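Local coordinates for Lmo0741 protein (Listeria monocytogenes, PDB 4R1H) that probably binds DNA as a transcriptional regulator of the GntR family, through a winged helix-turn-helix domain, at residues Glu58-Glu63 with Thr71-Thr76; Tyr19-Ile24 with Glu83-Asp88; Glu40-Leu45 with Thr50-Ala55. All coordinates share one frame; numbering follows the deposited sequence. Where two conformers were deposited one is given.

Interaction 1: Glu58-Glu63 with Thr71-Thr76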
loop_
_atom_site.group_PDB
_atom_site.type_symbol
_atom_site.label_atom_id
_atom_site.label_comp_id
_atom_site.label_asym_id
_atom_site.label_seq_id
_atom_site.Cartn_x
_atom_site.Cartn_y
_atom_site.Cartn_z
ATOM N N GLU A 58 -2.705 5.943 22.161
ATOM C CA GLU A 58 -2.089 6.644 21.099
ATOM C C GLU A 58 -3.028 7.767 20.601
ATOM O O GLU A 58 -2.581 8.895 20.380
ATOM C CB GLU A 58 -1.721 5.711 19.944
ATOM C CG GLU A 58 -1.112 6.483 18.781
ATOM C CD GLU A 58 -0.497 5.612 17.725
ATOM O OE1 GLU A 58 0.349 4.778 18.141
ATOM O OE2 GLU A 58 -0.814 5.859 16.539
ATOM N N LEU A 59 -4.292 7.457 20.511
ATOM C CA LEU A 59 -5.286 8.490 20.101
ATOM C C LEU A 59 -5.364 9.671 21.110
ATOM O O LEU A 59 -5.579 10.881 20.740
ATOM C CB LEU A 59 -6.622 7.795 19.909
ATOM C CG LEU A 59 -6.749 6.912 18.683
ATOM C CD1 LEU A 59 -7.996 6.130 18.821
ATOM C CD2 LEU A 59 -6.726 7.713 17.390
ATOM N N GLU A 60 -5.198 9.352 22.376
ATOM C CA GLU A 60 -5.210 10.404 23.402
ATOM C C GLU A 60 -3.934 11.220 23.335
ATOM O O GLU A 60 -3.963 12.494 23.390
ATOM C CB GLU A 60 -5.499 9.789 24.795
ATOM C CG GLU A 60 -5.935 10.806 25.829
ATOM C CD GLU A 60 -6.582 10.186 27.082
ATOM O OE1 GLU A 60 -6.856 8.963 27.108
ATOM O OE2 GLU A 60 -6.788 10.950 28.033
ATOM N N GLU A 61 -2.796 10.560 23.161
ATOM C CA GLU A 61 -1.504 11.275 23.063
ATOM C C GLU A 61 -1.492 12.233 21.878
ATOM O O GLU A 61 -0.865 13.300 21.964
ATOM C CB GLU A 61 -0.302 10.303 22.936
ATOM C CG GLU A 61 1.091 10.942 22.878
ATOM C CD GLU A 61 1.716 11.214 24.251
ATOM O OE1 GLU A 61 1.248 10.638 25.260
ATOM O OE2 GLU A 61 2.701 11.998 24.327
ATOM N N THR A 62 -2.169 11.875 20.784
ATOM C CA THR A 62 -2.178 12.707 19.593
ATOM C C THR A 62 -3.346 13.708 19.564
ATOM O O THR A 62 -3.560 14.374 18.544
ATOM C CB THR A 62 -2.154 11.821 18.322
ATOM O OG1 THR A 62 -3.228 10.867 18.374
ATOM C CG2 THR A 62 -0.838 11.058 18.271
ATOM N N GLU A 63 -4.069 13.792 20.690
ATOM C CA GLU A 63 -5.147 14.771 20.912
ATOM C C GLU A 63 -6.366 14.527 20.039
ATOM O O GLU A 63 -7.201 15.435 19.810
ATOM C CB GLU A 63 -4.604 16.178 20.767
ATOM C CG GLU A 63 -3.450 16.419 21.781
ATOM C CD GLU A 63 -3.021 17.867 21.843
ATOM O OE1 GLU A 63 -3.106 18.598 20.825
ATOM O OE2 GLU A 63 -2.592 18.279 22.908
ATOM N N THR A 71 -16.842 8.979 33.278
ATOM C CA THR A 71 -17.931 9.101 32.303
ATOM C C THR A 71 -17.625 8.370 30.979
ATOM O O THR A 71 -18.510 7.692 30.455
ATOM C CB THR A 71 -18.352 10.563 32.071
ATOM O OG1 THR A 71 -18.664 11.160 33.339
ATOM C CG2 THR A 71 -19.576 10.635 31.199
ATOM N N GLY A 72 -16.393 8.460 30.467
ATOM C CA GLY A 72 -16.070 7.877 29.165
ATOM C C GLY A 72 -14.976 8.566 28.360
ATOM O O GLY A 72 -14.194 9.391 28.876
ATOM N N LYS A 73 -14.904 8.176 27.092
ATOM C CA LYS A 73 -13.934 8.695 26.164
ATOM C C LYS A 73 -14.680 9.333 25.002
ATOM O O LYS A 73 -15.718 8.842 24.571
ATOM C CB LYS A 73 -13.003 7.624 25.673
ATOM C CG LYS A 73 -12.120 7.077 26.809
ATOM C CD LYS A 73 -11.021 6.179 26.316
ATOM C CE LYS A 73 -10.359 5.449 27.482
ATOM N NZ LYS A 73 -9.350 6.339 28.109
ATOM N N TYR A 74 -14.114 10.430 24.530
ATOM C CA TYR A 74 -14.766 11.296 23.600
ATOM C C TYR A 74 -13.862 11.682 22.473
ATOM O O TYR A 74 -12.683 11.998 22.639
ATOM C CB TYR A 74 -15.208 12.603 24.294
ATOM C CG TYR A 74 -16.301 12.360 25.355
ATOM C CD1 TYR A 74 -15.964 11.925 26.605
ATOM C CD2 TYR A 74 -17.629 12.545 25.047
ATOM C CE1 TYR A 74 -16.947 11.639 27.548
ATOM C CE2 TYR A 74 -18.624 12.280 25.988
ATOM C CZ TYR A 74 -18.256 11.821 27.228
ATOM O OH TYR A 74 -19.210 11.553 28.181
ATOM N N LEU A 75 -14.469 11.854 21.318
ATOM C CA LEU A 75 -13.789 12.439 20.192
ATOM C C LEU A 75 -13.605 13.912 20.350
ATOM O O LEU A 75 -14.534 14.623 20.746
ATOM C CB LEU A 75 -14.572 12.124 18.899
ATOM C CG LEU A 75 -13.937 12.681 17.604
ATOM C CD1 LEU A 75 -12.566 12.071 17.335
ATOM C CD2 LEU A 75 -14.852 12.457 16.385
ATOM N N THR A 76 -12.416 14.411 20.037
ATOM C CA THR A 76 -12.211 15.829 20.004
ATOM C C THR A 76 -13.299 16.619 19.314
ATOM O O THR A 76 -13.875 16.176 18.283
ATOM C CB THR A 76 -10.851 16.175 19.418
ATOM O OG1 THR A 76 -10.628 17.570 19.492
ATOM C CG2 THR A 76 -10.782 15.813 17.883
HETATM O O HOH W 1 -7.969 17.794 19.844
#
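Glu60 and Lys73 reach for each other where helix 49-61, probably the recognition helix of this winged helix-turn-helix, lies beside the wing, the hairpin of strands 65-68 and 72-75. The two side chains cross at about a right angle. Glu60 sends its chain out extended, with CG anti to the backbone N (chi1 -163°), which carries the carboxylate off the helix toward the strand. Lys73 points its CB at the helix, runs straight as far as CE and then bends at the last torsion (chi4 -82°), bringing the ammonium group to the carboxylate. The resulting salt bridge is long, 3.8 Å from Glu60 OE1 to Lys73 NZ. Thr67 of the other wing strand closes the gap, since its hydroxyl is hydrogen-bonded to both of these atoms and so ties the two charges together.

The helix ends in a Schellman motif with Glu63, at positive phi, as C-prime residue: Ile64 N bonds to Leu59 O, and Glu63 N to Glu60 O at 3.0 Å. One turn back, Glu58 O takes two bonds from Thr62, from N and from OG1, which arrive from opposite faces of the carbonyl plane. Beyond the cap, Glu63 O lies 3.7 Å from Thr76 CB. Thr76 OG1, also bonded to Asp78 N, shares a water with that carbonyl: 2.7 Å from OG1, while the water donates to Glu63 O at a short 2.5 Å.

Interaction 2: Tyr19-Ile24 with Glu83-Asp88; sequences YIHTEI and EQLEND
A CH-pi contact between His21 and Leu85 joins two helices at a buried spot near the centre of the chain: helix 12-25 of the winged helix-turn-helix and the long helix 79-103 that follows the wing. Leu85 lays its CD1 methyl over one face of the imidazole, 3.5 Å from the His21 ring centroid and 3° off the ring normal. Being centred, CD1 is almost equally far from all five ring atoms, the shortest approach being 3.6 Å to His21 NE2. Leu85 CG stands anti to the backbone N (chi1 175°), and the side chain forks there. While CD1 covers the ring face, CD2 lies between the ring and Ile24: Leu85 CD2 is 3.8 Å from His21 CD2 and 4.0 Å from Ile24 CG2. The Ile24 and Leu85 side chains cross there at about a right angle. No hydrogen bond links the two segments, so shape and dispersion carry the contact. An acetate ion, probably from the crystallisation liquor, lies about 4 Å from the His21 side chain. Around this joint, Val25 also touches Leu85, Leu59 of helix 49-61 packs on His21, and Ile64, just ahead of strand 65-68, packs on Ile24.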
loop_
_atom_site.group_PDB
_atom_site.type_symbol
_atom_site.label_atom_id
_atom_site.label_comp_id
_atom_site.label_asym_id
_atom_site.label_seq_id
_atom_site.Cartn_x
_atom_site.Cartn_y
_atom_site.Cartn_z
ATOM N N TYR A 19 -8.461 2.058 11.866
ATOM C CA TYR A 19 -9.877 1.811 11.836
ATOM C C TYR A 19 -10.655 2.941 12.491
ATOM O O TYR A 19 -11.593 3.456 11.915
ATOM C CB TYR A 19 -10.186 0.499 12.546
ATOM C CG TYR A 19 -11.645 0.258 12.794
ATOM C CD1 TYR A 19 -12.445 -0.382 11.828
ATOM C CD2 TYR A 19 -12.246 0.655 13.988
ATOM C CE1 TYR A 19 -13.782 -0.594 12.060
ATOM C CE2 TYR A 19 -13.596 0.460 14.221
ATOM C CZ TYR A 19 -14.357 -0.171 13.249
ATOM O OH TYR A 19 -15.705 -0.384 13.510
ATOM N N ILE A 20 -10.214 3.368 13.672
ATOM C CA ILE A 20 -10.844 4.502 14.377
ATOM C C ILE A 20 -10.683 5.787 13.591
ATOM O O ILE A 20 -11.637 6.555 13.466
ATOM C CB ILE A 20 -10.282 4.653 15.801
ATOM C CG1 ILE A 20 -10.743 3.427 16.605
ATOM C CG2 ILE A 20 -10.676 5.980 16.411
ATOM C CD1 ILE A 20 -9.909 3.118 17.820
ATOM N N HIS A 21 -9.470 6.044 13.075
ATOM C CA HIS A 21 -9.225 7.208 12.274
ATOM C C HIS A 21 -10.225 7.235 11.135
ATOM O O HIS A 21 -10.768 8.315 10.778
ATOM C CB HIS A 21 -7.826 7.210 11.648
ATOM C CG HIS A 21 -6.732 7.573 12.590
ATOM N ND1 HIS A 21 -5.405 7.414 12.259
ATOM C CD2 HIS A 21 -6.752 8.132 13.826
ATOM C CE1 HIS A 21 -4.640 7.876 13.242
ATOM N NE2 HIS A 21 -5.443 8.290 14.214
ATOM N N THR A 22 -10.438 6.078 10.478
ATOM C CA THR A 22 -11.432 5.990 9.383
ATOM C C THR A 22 -12.853 6.405 9.784
ATOM O O THR A 22 -13.547 7.182 9.065
ATOM C CB THR A 22 -11.361 4.552 8.769
ATOM O OG1 THR A 22 -10.034 4.478 8.156
ATOM C CG2 THR A 22 -12.344 4.355 7.767
ATOM N N GLU A 23 -13.317 5.879 10.904
ATOM C CA GLU A 23 -14.636 6.265 11.473
ATOM C C GLU A 23 -14.734 7.752 11.792
ATOM O O GLU A 23 -15.757 8.329 11.546
ATOM C CB GLU A 23 -14.975 5.461 12.716
ATOM C CG GLU A 23 -15.025 3.964 12.457
ATOM C CD GLU A 23 -16.154 3.559 11.519
ATOM O OE1 GLU A 23 -17.223 3.179 12.032
ATOM O OE2 GLU A 23 -15.993 3.604 10.276
ATOM N N ILE A 24 -13.634 8.334 12.225
ATOM C CA ILE A 24 -13.523 9.747 12.508
ATOM C C ILE A 24 -13.551 10.640 11.247
ATOM O O ILE A 24 -14.396 11.518 11.114
ATOM C CB ILE A 24 -12.277 10.059 13.309
ATOM C CG1 ILE A 24 -12.396 9.410 14.646
ATOM C CG2 ILE A 24 -12.108 11.590 13.369
ATOM C CD1 ILE A 24 -11.121 9.407 15.427
ATOM N N GLU A 83 -9.669 17.740 10.602
ATOM C CA GLU A 83 -9.168 18.087 9.236
ATOM C C GLU A 83 -7.696 17.704 9.057
ATOM O O GLU A 83 -7.271 17.172 8.001
ATOM C CB GLU A 83 -9.383 19.532 8.907
ATOM C CG GLU A 83 -10.856 19.854 8.686
ATOM C CD GLU A 83 -11.173 21.334 8.832
ATOM O OE1 GLU A 83 -12.363 21.642 9.097
ATOM O OE2 GLU A 83 -10.245 22.175 8.691
ATOM N N GLN A 84 -6.887 17.978 10.081
ATOM C CA GLN A 84 -5.447 17.693 9.994
ATOM C C GLN A 84 -5.221 16.175 9.959
ATOM O O GLN A 84 -4.305 15.688 9.231
ATOM C CB GLN A 84 -4.650 18.404 11.132
ATOM C CG GLN A 84 -3.130 18.204 11.108
ATOM C CD GLN A 84 -2.388 18.991 10.013
ATOM O OE1 GLN A 84 -2.578 20.217 9.841
ATOM N NE2 GLN A 84 -1.510 18.290 9.272
ATOM N N LEU A 85 -6.034 15.405 10.704
ATOM C CA LEU A 85 -5.944 13.949 10.662
ATOM C C LEU A 85 -6.228 13.421 9.195
ATOM O O LEU A 85 -5.442 12.612 8.644
ATOM C CB LEU A 85 -6.956 13.336 11.578
ATOM C CG LEU A 85 -7.089 11.814 11.576
ATOM C CD1 LEU A 85 -5.808 11.112 11.974
ATOM C CD2 LEU A 85 -8.225 11.298 12.449
ATOM N N GLU A 86 -7.327 13.853 8.628
ATOM C CA GLU A 86 -7.625 13.501 7.210
ATOM C C GLU A 86 -6.459 13.864 6.291
ATOM O O GLU A 86 -5.987 13.017 5.472
ATOM C CB GLU A 86 -8.881 14.185 6.733
ATOM C CG GLU A 86 -9.243 13.767 5.290
ATOM C CD GLU A 86 -10.470 14.488 4.757
ATOM O OE1 GLU A 86 -11.348 14.924 5.586
ATOM O OE2 GLU A 86 -10.636 14.707 3.574
ATOM N N ASN A 87 -5.911 15.039 6.452
ATOM C CA ASN A 87 -4.816 15.555 5.576
ATOM C C ASN A 87 -3.593 14.666 5.727
ATOM O O ASN A 87 -2.966 14.232 4.741
ATOM C CB ASN A 87 -4.453 17.039 5.867
ATOM C CG ASN A 87 -3.540 17.694 4.788
ATOM O OD1 ASN A 87 -2.315 17.469 4.761
ATOM N ND2 ASN A 87 -4.121 18.546 3.934
ATOM N N ASP A 88 -3.219 14.382 6.948
ATOM C CA ASP A 88 -2.082 13.507 7.224
ATOM C C ASP A 88 -2.227 12.100 6.583
ATOM O O ASP A 88 -1.231 11.626 5.974
ATOM C CB ASP A 88 -1.816 13.347 8.749
ATOM C CG ASP A 88 -1.299 14.621 9.406
ATOM O OD1 ASP A 88 -0.907 15.621 8.745
ATOM O OD2 ASP A 88 -1.353 14.627 10.673
#

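Interaction 3: Glu40-Leu45 with Thr50-Ala55; sequences ELATKL and TTIQRA
Ile52 puts its whole side chain against helix 38-45, and it can be followed outward branch by branch. CB points at the other helix and splits there. The CG2 methyl, anti to the backbone N, turns to Leu41, with Ile52 CG2 4.0 Å from Leu41 CD2. The other branch begins at CG1, which stands beside the backbone N (chi1 -57°) and settles onto the backbone of Ala42: Ile52 CG1 is 3.8 Å from Ala42 CA and 3.9 Å from Ala42 CB. With only a methyl on Ala42, the isoleucine gets this close to the helix itself, and the nearest CA atoms across the segments, those of Ala42 and Ile52, are 6.3 Å apart. This is the helix-turn-helix of the GntR family, in which helix 49-61 would be the one presented to DNA; the short segments cross at 118°, their axes 9.3 Å apart at closest. Further out, chi2 of -65° folds the CD1 methyl of Ile52 over toward Leu41, 3.9 Å from Leu41 CG and equally near Leu41 CD2. Val47 of the turn and Val38 also pack on Ile52. At the far end, Ile52 CD1 just touches Leu45, 4.4 Å from Leu45 CD1.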
loop_
_atom_site.group_PDB
_atom_site.type_symbol
_atom_site.label_atom_id
_atom_site.label_comp_id
_atom_site.label_asym_id
_atom_site.label_seq_id
_atom_site.Cartn_x
_atom_site.Cartn_y
_atom_site.Cartn_z
ATOM N N GLU A 40 -16.366 -2.703 24.947
ATOM C CA GLU A 40 -17.287 -2.653 23.774
ATOM C C GLU A 40 -16.534 -2.776 22.478
ATOM O O GLU A 40 -16.874 -3.553 21.602
ATOM C CB GLU A 40 -18.105 -1.340 23.775
ATOM C CG GLU A 40 -19.090 -1.239 24.947
ATOM C CD GLU A 40 -19.778 0.127 25.118
ATOM O OE1 GLU A 40 -19.136 1.186 24.988
ATOM O OE2 GLU A 40 -20.997 0.140 25.422
ATOM N N LEU A 41 -15.471 -2.000 22.331
ATOM C CA LEU A 41 -14.751 -2.047 21.078
ATOM C C LEU A 41 -14.038 -3.383 20.884
ATOM O O LEU A 41 -13.962 -3.873 19.758
ATOM C CB LEU A 41 -13.744 -0.877 20.939
ATOM C CG LEU A 41 -13.189 -0.710 19.547
ATOM C CD1 LEU A 41 -14.355 -0.495 18.587
ATOM C CD2 LEU A 41 -12.198 0.463 19.460
ATOM N N ALA A 42 -13.405 -3.891 21.939
ATOM C CA ALA A 42 -12.669 -5.187 21.867
ATOM C C ALA A 42 -13.591 -6.302 21.368
ATOM O O ALA A 42 -13.183 -7.159 20.576
ATOM C CB ALA A 42 -12.153 -5.537 23.249
ATOM N N THR A 43 -14.838 -6.256 21.825
ATOM C CA THR A 43 -15.867 -7.250 21.433
ATOM C C THR A 43 -16.235 -7.083 19.985
ATOM O O THR A 43 -16.187 -8.035 19.198
ATOM C CB THR A 43 -17.136 -7.044 22.257
ATOM O OG1 THR A 43 -16.812 -7.141 23.642
ATOM C CG2 THR A 43 -18.234 -8.045 21.885
ATOM N N LYS A 44 -16.536 -5.837 19.612
ATOM C CA LYS A 44 -16.955 -5.534 18.256
ATOM C C LYS A 44 -15.891 -5.929 17.259
ATOM O O LYS A 44 -16.204 -6.521 16.216
ATOM C CB LYS A 44 -17.265 -4.034 18.125
ATOM C CG LYS A 44 -17.891 -3.652 16.805
ATOM C CD LYS A 44 -18.220 -2.166 16.762
ATOM C CE LYS A 44 -18.274 -1.667 15.327
ATOM N NZ LYS A 44 -19.531 -2.037 14.639
ATOM N N LEU A 45 -14.623 -5.628 17.560
ATOM C CA LEU A 45 -13.527 -6.002 16.642
ATOM C C LEU A 45 -12.919 -7.399 16.905
ATOM O O LEU A 45 -12.050 -7.815 16.142
ATOM C CB LEU A 45 -12.410 -4.969 16.652
ATOM C CG LEU A 45 -12.880 -3.577 16.276
ATOM C CD1 LEU A 45 -11.731 -2.583 16.387
ATOM C CD2 LEU A 45 -13.505 -3.572 14.884
ATOM N N THR A 50 -6.294 -5.256 25.500
ATOM C CA THR A 50 -5.054 -4.532 25.759
ATOM C C THR A 50 -4.616 -3.859 24.490
ATOM O O THR A 50 -3.842 -2.898 24.515
ATOM C CB THR A 50 -3.892 -5.466 26.275
ATOM O OG1 THR A 50 -3.610 -6.472 25.309
ATOM C CG2 THR A 50 -4.242 -6.124 27.517
ATOM N N THR A 51 -5.041 -4.370 23.325
ATOM C CA THR A 51 -4.722 -3.771 22.075
ATOM C C THR A 51 -5.556 -2.494 21.865
ATOM O O THR A 51 -5.112 -1.472 21.308
ATOM C CB THR A 51 -4.874 -4.740 20.870
ATOM O OG1 THR A 51 -6.235 -4.873 20.486
ATOM C CG2 THR A 51 -4.278 -6.120 21.173
ATOM N N ILE A 52 -6.775 -2.561 22.301
ATOM C CA ILE A 52 -7.637 -1.380 22.218
ATOM C C ILE A 52 -7.086 -0.287 23.177
ATOM O O ILE A 52 -7.052 0.879 22.868
ATOM C CB ILE A 52 -9.050 -1.686 22.673
ATOM C CG1 ILE A 52 -9.666 -2.827 21.847
ATOM C CG2 ILE A 52 -9.889 -0.416 22.626
ATOM C CD1 ILE A 52 -9.860 -2.512 20.416
ATOM N N GLN A 53 -6.698 -0.701 24.382
ATOM C CA GLN A 53 -6.148 0.223 25.341
ATOM C C GLN A 53 -4.993 0.917 24.716
ATOM O O GLN A 53 -4.854 2.134 24.900
ATOM C CB GLN A 53 -5.597 -0.512 26.585
ATOM C CG GLN A 53 -6.630 -0.842 27.604
ATOM C CD GLN A 53 -6.079 -1.706 28.730
ATOM O OE1 GLN A 53 -5.008 -2.257 28.633
ATOM N NE2 GLN A 53 -6.847 -1.847 29.788
ATOM N N ARG A 54 -4.131 0.178 23.988
ATOM C CA ARG A 54 -2.931 0.818 23.435
ATOM C C ARG A 54 -3.343 1.795 22.333
ATOM O O ARG A 54 -2.773 2.923 22.242
ATOM C CB ARG A 54 -1.864 -0.137 22.860
ATOM C CG ARG A 54 -0.582 0.649 22.622
ATOM C CD ARG A 54 0.592 -0.115 22.196
ATOM N NE ARG A 54 1.811 0.721 22.131
ATOM C CZ ARG A 54 3.062 0.218 22.039
ATOM N NH1 ARG A 54 3.312 -1.103 21.930
ATOM N NH2 ARG A 54 4.103 1.046 22.024
ATOM N N ALA A 55 -4.316 1.383 21.528
ATOM C CA ALA A 55 -4.812 2.243 20.420
ATOM C C ALA A 55 -5.451 3.549 20.988
ATOM O O ALA A 55 -5.134 4.657 20.526
ATOM C CB ALA A 55 -5.852 1.501 19.601
#

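How the interactions relate
Helix 12-25, one side of interaction 2, also packs against interactions 1 and 3. Interactions 1 and 2, with centres 13 Å apart, pack directly: Leu59 CD2 lies 3.5 Å from His21 NE2, and Leu75 CD1 lies 3.6 Å from Ile24 CD1. Interactions 2 and 3 are farther apart, 18 Å between centres, yet also touch, through Ile20 CD1 3.9 Å from Leu41 CD2 and Tyr19 OH 3.4 Å from Lys44 CE. Interactions 1 and 3 (centres 14 Å apart) share helix 49-61, one at each end, and have no other touch between them. Interaction 3 joins the two helices of the helix-turn-helix, interaction 1 helix 49-61 and wing strand 72-75, interaction 2 helix 12-25 and the long helix 79-103.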